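Local coordinates for uncharacterized protein (Plasmodium falciparum, PDB 1ZSO) that is of unknown function but belongs to the UPF0587 family, whose members are generally thought to bind zinc, at residues Tyr32-Asn37 and Ile115-Ser120; Asp48-Arg53 and Ala67-Lys72. One frame throughout, in Å; residues are numbered along the deposited sequence.

Overall arrangement
Contact 1 and contact 2 lie side by side, their centres about 10 Å apart. Along the chain the order is 32-37, 48-53, 67-72, 115-120, so contact 2 is nested inside the loop that contact 1 closes. Strands 34-40 and 46-52, consecutive in sequence, are neighbours in a three-stranded antiparallel sheet. Contact 1 builds this small sheet by adding strand 112-117 to one side of 34-40. Contact 2 instead packs the strand on the other side, 46-52, against 69-71, the outermost strand, within this chain, of the six-stranded sheet. One is a backbone pairing within a sheet, the other a side-chain interface between sheets.

Contact 1: residues Tyr32-Asn37 and Ile115-Ser120; sequences YLWIFN and IDFFPS
Phe-36 and Phe-117 form an antiparallel non-hydrogen-bonded pair where strand 34-40 meets 112-117, an outermost strand of the three-stranded sheet within this chain. Their rings meet on one face with centroids 5.4 Å apart and planes at 43°. With CG set anti to its own backbone N (chi1 170°), the Phe-117 side chain runs along the neighbouring strand toward Trp-34. Its CB rests near CE1 of Phe-36. CD1 sits 3.5 Å from that same CE1 and also comes close to the carbonyl O of Ile-35. One atom further, CE1 reaches Trp-34 CE3 at 3.6 Å, rim to rim, and CZ ends beside the hydroxyl of Tyr-32. Flat aromatic rings suit this row because each offers several carbons to its neighbours; Phe-107 and Tyr-161 meet the cluster edge-to-face.

The other face is more polar. Asn-37 ND2 donates to Asp-116 OD2 at 3.0 Å, reaching the carboxylate from its anti side, while Asn-37 OD1 accepts from Asn-49 N. The ring of Phe-118 presents its edge to the amide, its CZ lying 3.4 Å from ND2. In the backbone, Asn-37 O accepts from both Ile-115 N and Asp-116 N, the signature of a classic beta bulge.

Toward Ser-120 the last direct backbone bond, Phe-118 N to Ile-35 O at 3.2 Å, comes from well above the carbonyl plane. Thereafter Ser-120 N donates to Tyr-32 OH at 3.1 Å, and Ser-120 OG pairs with Asn-122 OD1. A water sits between the diverging segments, donating to Leu-33 O and Phe-118 O, bonding to Tyr-32 OH and weakly accepting from Ile-35 N. The chemistry implies two modes of joining: direct backbone bonds and one amide-carboxylate bond around the bulge, and a phenol and a bound water where the segments part.

Contact 2: residues Asp48-Arg53 and Ala67-Lys72; sequences DNIQFR and ANFMIK
Ile-50 sets its CD1 methyl squarely over the Phe-69 ring, 3.7 Å from the centroid and only 4° off the ring normal, a CH-pi contact. The second branch touches as well: CG2 reaches the ring rim at CZ, 3.6 Å away. A beta-branched residue suits the place because its two arms can meet the centre and the rim of one ring together. With CG1 between the backbone N and the carbonyl carbon (chi1 64°), CD1 is carried out over the centre while CG2 stays at the rim.

Beside this pair, Phe-52 crosses Phe-69 at about a right angle, its CD2 lying 3.9 Å from Phe-69 CB. The other flank of the Phe-52 ring, at CD1, meets Asn-68 CB at 3.7 Å, and the plane of the Asn-68 amide is turned just 17° from that of the ring. The amide, beyond that CB, bonds outside: OD1 accepts from Phe-84 N, and ND2 donates to Asp-56 O.

Further out, Asn-68 and Phe-69 face Ile-82 in a classic beta bulge of the six-stranded sheet, while Asn-49 and Ile-50 face Phe-36 in a G1 bulge of the three-stranded one. Gln-51, whose CB points away from 67-72, gives its NE2 to Lys-72 O of the second subunit, and Lys-72 N reciprocally donates to Gln-51 OE1 of that subunit.

The axes of the short strands 50-52 and 69-71 approach no closer than 8.5 Å, and the contact is made mainly by side chains, with the carbonyls of Asn-68 and Arg-53 touching as well. The chemistry implies a hydrophobic join between the two sheets, with polar groups at its margins satisfied by neighbouring backbone and by the dimer partner.

Contact 1: residues Tyr32-Asn37 and Ile115-Ser120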
loop_
_atom_site.group_PDB
_atom_site.type_symbol
_atom_site.label_atom_id
_atom_site.label_comp_id
_atom_site.label_asym_id
_atom_site.label_seq_id
_atom_site.Cartn_x
_atom_site.Cartn_y
_atom_site.Cartn_z
ATOM N N TYR B 32 -9.191 9.081 7.218
ATOM C CA TYR B 32 -10.039 7.931 7.153
ATOM C C TYR B 32 -9.309 6.747 6.489
ATOM O O TYR B 32 -8.655 6.863 5.419
ATOM C CB TYR B 32 -11.382 8.234 6.441
ATOM C CG TYR B 32 -12.299 7.042 6.484
ATOM C CD1 TYR B 32 -13.021 6.748 7.612
ATOM C CD2 TYR B 32 -12.338 6.134 5.430
ATOM C CE1 TYR B 32 -13.821 5.605 7.670
ATOM C CE2 TYR B 32 -13.106 5.011 5.483
ATOM C CZ TYR B 32 -13.871 4.752 6.609
ATOM O OH TYR B 32 -14.634 3.601 6.668
ATOM N N LEU B 33 -9.434 5.595 7.143
ATOM C CA LEU B 33 -8.802 4.368 6.660
ATOM C C LEU B 33 -9.726 3.561 5.774
ATOM O O LEU B 33 -10.633 2.887 6.293
ATOM C CB LEU B 33 -8.341 3.491 7.819
ATOM C CG LEU B 33 -7.431 2.403 7.286
ATOM C CD1 LEU B 33 -6.237 3.072 6.640
ATOM C CD2 LEU B 33 -6.977 1.458 8.380
ATOM N N TRP B 34 -9.510 3.608 4.452
ATOM C CA TRP B 34 -10.329 2.769 3.528
ATOM C C TRP B 34 -9.814 1.339 3.548
ATOM O O TRP B 34 -8.579 1.104 3.526
ATOM C CB TRP B 34 -10.315 3.310 2.097
ATOM C CG TRP B 34 -10.877 4.637 2.018
ATOM C CD1 TRP B 34 -10.208 5.803 2.019
ATOM C CD2 TRP B 34 -12.268 4.969 1.997
ATOM N NE1 TRP B 34 -11.080 6.854 1.949
ATOM C CE2 TRP B 34 -12.358 6.365 1.943
ATOM C CE3 TRP B 34 -13.440 4.217 1.965
ATOM C CZ2 TRP B 34 -13.577 7.027 1.913
ATOM C CZ3 TRP B 34 -14.640 4.872 1.956
ATOM C CH2 TRP B 34 -14.702 6.260 1.907
ATOM N N ILE B 35 -10.765 0.405 3.646
ATOM C CA ILE B 35 -10.510 -1.040 3.801
ATOM C C ILE B 35 -11.413 -1.803 2.823
ATOM O O ILE B 35 -12.633 -1.569 2.702
ATOM C CB ILE B 35 -10.723 -1.478 5.243
ATOM C CG1 ILE B 35 -9.892 -0.586 6.173
ATOM C CG2 ILE B 35 -10.312 -2.946 5.450
ATOM C CD1 ILE B 35 -10.248 -0.695 7.600
ATOM N N PHE B 36 -10.816 -2.676 2.052
ATOM C CA PHE B 36 -11.584 -3.396 1.034
ATOM C C PHE B 36 -11.041 -4.777 0.915
ATOM O O PHE B 36 -9.852 -5.020 1.188
ATOM C CB PHE B 36 -11.451 -2.719 -0.331
ATOM C CG PHE B 36 -12.195 -1.411 -0.438
ATOM C CD1 PHE B 36 -13.550 -1.402 -0.638
ATOM C CD2 PHE B 36 -11.524 -0.207 -0.351
ATOM C CE1 PHE B 36 -14.256 -0.189 -0.723
ATOM C CE2 PHE B 36 -12.202 0.993 -0.434
ATOM C CZ PHE B 36 -13.575 1.000 -0.629
ATOM N N ASN B 37 -11.924 -5.680 0.511
ATOM C CA ASN B 37 -11.489 -6.839 -0.194
ATOM C C ASN B 37 -11.585 -6.574 -1.700
ATOM O O ASN B 37 -12.607 -6.111 -2.216
ATOM C CB ASN B 37 -12.334 -8.050 0.125
ATOM C CG ASN B 37 -12.256 -8.499 1.564
ATOM O OD1 ASN B 37 -11.316 -8.230 2.310
ATOM N ND2 ASN B 37 -13.269 -9.264 1.945
ATOM N N ILE B 115 -14.626 -5.494 -4.002
ATOM C CA ILE B 115 -15.620 -6.541 -3.729
ATOM C C ILE B 115 -16.444 -6.197 -2.456
ATOM O O ILE B 115 -17.679 -6.045 -2.492
ATOM C CB ILE B 115 -14.925 -7.939 -3.603
ATOM C CG1 ILE B 115 -14.170 -8.299 -4.883
ATOM C CG2 ILE B 115 -15.913 -9.025 -3.332
ATOM C CD1 ILE B 115 -15.052 -8.470 -6.110
ATOM N N ASP B 116 -15.722 -6.052 -1.348
ATOM C CA ASP B 116 -16.300 -5.862 -0.037
ATOM C C ASP B 116 -15.666 -4.630 0.569
ATOM O O ASP B 116 -14.474 -4.479 0.502
ATOM C CB ASP B 116 -15.955 -7.039 0.881
ATOM C CG ASP B 116 -16.527 -8.352 0.399
ATOM O OD1 ASP B 116 -17.738 -8.389 0.070
ATOM O OD2 ASP B 116 -15.772 -9.365 0.377
ATOM N N PHE B 117 -16.490 -3.787 1.182
ATOM C CA PHE B 117 -16.081 -2.613 1.922
ATOM C C PHE B 117 -16.232 -2.894 3.415
ATOM O O PHE B 117 -17.163 -3.590 3.841
ATOM C CB PHE B 117 -17.008 -1.479 1.521
ATOM C CG PHE B 117 -16.867 -0.270 2.351
ATOM C CD1 PHE B 117 -15.657 0.395 2.418
ATOM C CD2 PHE B 117 -17.942 0.216 3.073
ATOM C CE1 PHE B 117 -15.520 1.528 3.212
ATOM C CE2 PHE B 117 -17.801 1.346 3.859
ATOM C CZ PHE B 117 -16.600 2.004 3.926
ATOM N N PHE B 118 -15.301 -2.377 4.197
ATOM C CA PHE B 118 -15.324 -2.501 5.626
ATOM C C PHE B 118 -15.226 -1.150 6.277
ATOM O O PHE B 118 -14.180 -0.585 6.321
ATOM C CB PHE B 118 -14.181 -3.371 6.106
ATOM C CG PHE B 118 -14.248 -4.745 5.566
ATOM C CD1 PHE B 118 -13.758 -5.019 4.303
ATOM C CD2 PHE B 118 -14.856 -5.762 6.289
ATOM C CE1 PHE B 118 -13.850 -6.303 3.770
ATOM C CE2 PHE B 118 -14.938 -7.042 5.771
ATOM C CZ PHE B 118 -14.446 -7.296 4.484
ATOM N N PRO B 119 -16.327 -0.649 6.834
ATOM C CA PRO B 119 -16.246 0.596 7.580
ATOM C C PRO B 119 -15.275 0.452 8.723
ATOM O O PRO B 119 -15.178 -0.625 9.333
ATOM C CB PRO B 119 -17.674 0.816 8.108
ATOM C CG PRO B 119 -18.382 -0.439 7.903
ATOM C CD PRO B 119 -17.680 -1.217 6.825
ATOM N N SER B 120 -14.526 1.518 8.979
ATOM C CA SER B 120 -13.474 1.462 9.959
ATOM C C SER B 120 -13.976 2.197 11.188
ATOM O O SER B 120 -15.174 2.331 11.380
ATOM C CB SER B 120 -12.167 2.040 9.387
ATOM O OG SER B 120 -12.302 3.421 9.075
HETATM O O HOH W 1 -13.007 1.541 5.362
#

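Contact 2: residues Asp48-Arg53 and Ala67-Lys72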
loop_
_atom_site.group_PDB
_atom_site.type_symbol
_atom_site.label_atom_id
_atom_site.label_comp_id
_atom_site.label_asym_id
_atom_site.label_seq_id
_atom_site.Cartn_x
_atom_site.Cartn_y
_atom_site.Cartn_z
ATOM N N ASP B 48 -7.438 -9.618 0.487
ATOM C CA ASP B 48 -8.328 -9.164 1.558
ATOM C C ASP B 48 -7.714 -8.040 2.361
ATOM O O ASP B 48 -6.505 -8.013 2.575
ATOM C CB ASP B 48 -8.625 -10.275 2.564
ATOM C CG ASP B 48 -9.502 -11.373 1.991
ATOM O OD1 ASP B 48 -9.949 -11.223 0.829
ATOM O OD2 ASP B 48 -9.708 -12.397 2.709
ATOM N N ASN B 49 -8.565 -7.133 2.820
ATOM C CA ASN B 49 -8.169 -6.160 3.838
ATOM C C ASN B 49 -7.019 -5.295 3.368
ATOM O O ASN B 49 -5.995 -5.177 4.056
ATOM C CB ASN B 49 -7.750 -6.904 5.109
ATOM C CG ASN B 49 -7.529 -5.952 6.319
ATOM O OD1 ASN B 49 -8.355 -5.076 6.615
ATOM N ND2 ASN B 49 -6.410 -6.144 7.024
ATOM N N ILE B 50 -7.144 -4.731 2.168
ATOM C CA ILE B 50 -6.188 -3.757 1.773
ATOM C C ILE B 50 -6.601 -2.525 2.505
ATOM O O ILE B 50 -7.804 -2.340 2.825
ATOM C CB ILE B 50 -6.149 -3.477 0.267
ATOM C CG1 ILE B 50 -7.473 -2.881 -0.226
ATOM C CG2 ILE B 50 -5.802 -4.725 -0.470
ATOM C CD1 ILE B 50 -7.327 -2.132 -1.448
ATOM N N GLN B 51 -5.617 -1.682 2.775
ATOM C CA GLN B 51 -5.857 -0.462 3.539
ATOM C C GLN B 51 -5.194 0.755 2.861
ATOM O O GLN B 51 -4.032 0.731 2.403
ATOM C CB GLN B 51 -5.342 -0.606 4.983
ATOM C CG GLN B 51 -5.731 -1.874 5.724
ATOM C CD GLN B 51 -5.044 -1.977 7.065
ATOM O OE1 GLN B 51 -4.004 -1.391 7.266
ATOM N NE2 GLN B 51 -5.637 -2.705 7.996
ATOM N N PHE B 52 -5.902 1.845 2.822
ATOM C CA PHE B 52 -5.270 3.056 2.267
ATOM C C PHE B 52 -6.024 4.279 2.680
ATOM O O PHE B 52 -7.167 4.174 3.075
ATOM C CB PHE B 52 -5.135 2.985 0.724
ATOM C CG PHE B 52 -6.443 3.084 -0.012
ATOM C CD1 PHE B 52 -6.950 4.317 -0.380
ATOM C CD2 PHE B 52 -7.136 1.947 -0.355
ATOM C CE1 PHE B 52 -8.130 4.416 -1.019
ATOM C CE2 PHE B 52 -8.333 2.024 -0.983
ATOM C CZ PHE B 52 -8.831 3.248 -1.339
ATOM N N ARG B 53 -5.371 5.434 2.568
ATOM C CA ARG B 53 -5.988 6.769 2.753
ATOM C C ARG B 53 -5.973 7.584 1.470
ATOM O O ARG B 53 -5.070 7.435 0.659
ATOM C CB ARG B 53 -5.233 7.568 3.804
ATOM C CG ARG B 53 -5.414 7.034 5.221
ATOM C CD ARG B 53 -4.088 7.002 5.944
ATOM N NE ARG B 53 -3.110 6.228 5.153
ATOM C CZ ARG B 53 -2.942 4.905 5.241
ATOM N NH1 ARG B 53 -3.653 4.203 6.124
ATOM N NH2 ARG B 53 -2.053 4.290 4.454
ATOM N N ALA B 67 -1.314 7.121 -7.517
ATOM C CA ALA B 67 -2.434 6.362 -6.974
ATOM C C ALA B 67 -2.372 6.327 -5.449
ATOM O O ALA B 67 -1.318 6.545 -4.847
ATOM C CB ALA B 67 -2.459 4.948 -7.508
ATOM N N ASN B 68 -3.528 6.058 -4.848
ATOM C CA ASN B 68 -3.679 5.916 -3.401
ATOM C C ASN B 68 -3.386 4.471 -2.981
ATOM O O ASN B 68 -2.926 4.221 -1.862
ATOM C CB ASN B 68 -5.123 6.210 -2.968
ATOM C CG ASN B 68 -5.499 7.637 -3.113
ATOM O OD1 ASN B 68 -6.662 7.930 -3.357
ATOM N ND2 ASN B 68 -4.542 8.548 -2.948
ATOM N N PHE B 69 -3.690 3.545 -3.899
ATOM C CA PHE B 69 -3.363 2.127 -3.756
ATOM C C PHE B 69 -2.935 1.511 -5.081
ATOM O O PHE B 69 -3.531 1.782 -6.126
ATOM C CB PHE B 69 -4.554 1.312 -3.214
ATOM C CG PHE B 69 -4.222 -0.140 -2.966
ATOM C CD1 PHE B 69 -3.599 -0.532 -1.793
ATOM C CD2 PHE B 69 -4.481 -1.108 -3.924
ATOM C CE1 PHE B 69 -3.260 -1.922 -1.561
ATOM C CE2 PHE B 69 -4.158 -2.438 -3.695
ATOM C CZ PHE B 69 -3.528 -2.842 -2.496
HETATM N N MSE B 70 -1.931 0.643 -4.995
HETATM C CA MSE B 70 -1.437 -0.108 -6.142
HETATM C C MSE B 70 -1.091 -1.579 -5.824
HETATM O O MSE B 70 -0.715 -1.931 -4.707
HETATM C CB MSE B 70 -0.150 0.507 -6.676
HETATM C CG MSE B 70 -0.287 1.674 -7.603
HETATM SE SE MSE B 70 1.465 1.768 -8.616
HETATM C CE MSE B 70 2.503 2.686 -7.295
ATOM N N ILE B 71 -1.181 -2.418 -6.848
ATOM C CA ILE B 71 -0.801 -3.795 -6.725
ATOM C C ILE B 71 -0.328 -4.285 -8.089
ATOM O O ILE B 71 -0.875 -3.911 -9.116
ATOM C CB ILE B 71 -1.951 -4.637 -6.097
ATOM C CG1 ILE B 71 -1.516 -6.070 -5.821
ATOM C CG2 ILE B 71 -3.230 -4.657 -6.948
ATOM C CD1 ILE B 71 -2.530 -6.784 -4.949
ATOM N N LYS B 72 0.739 -5.071 -8.075
ATOM C CA LYS B 72 1.211 -5.780 -9.230
ATOM C C LYS B 72 0.799 -7.244 -8.984
ATOM O O LYS B 72 1.424 -7.988 -8.207
ATOM C CB LYS B 72 2.720 -5.603 -9.375
ATOM C CG LYS B 72 3.371 -6.345 -10.525
ATOM C CD LYS B 72 4.856 -6.053 -10.519
ATOM C CE LYS B 72 5.501 -6.242 -11.892
ATOM N NZ LYS B 72 5.700 -7.694 -12.205
#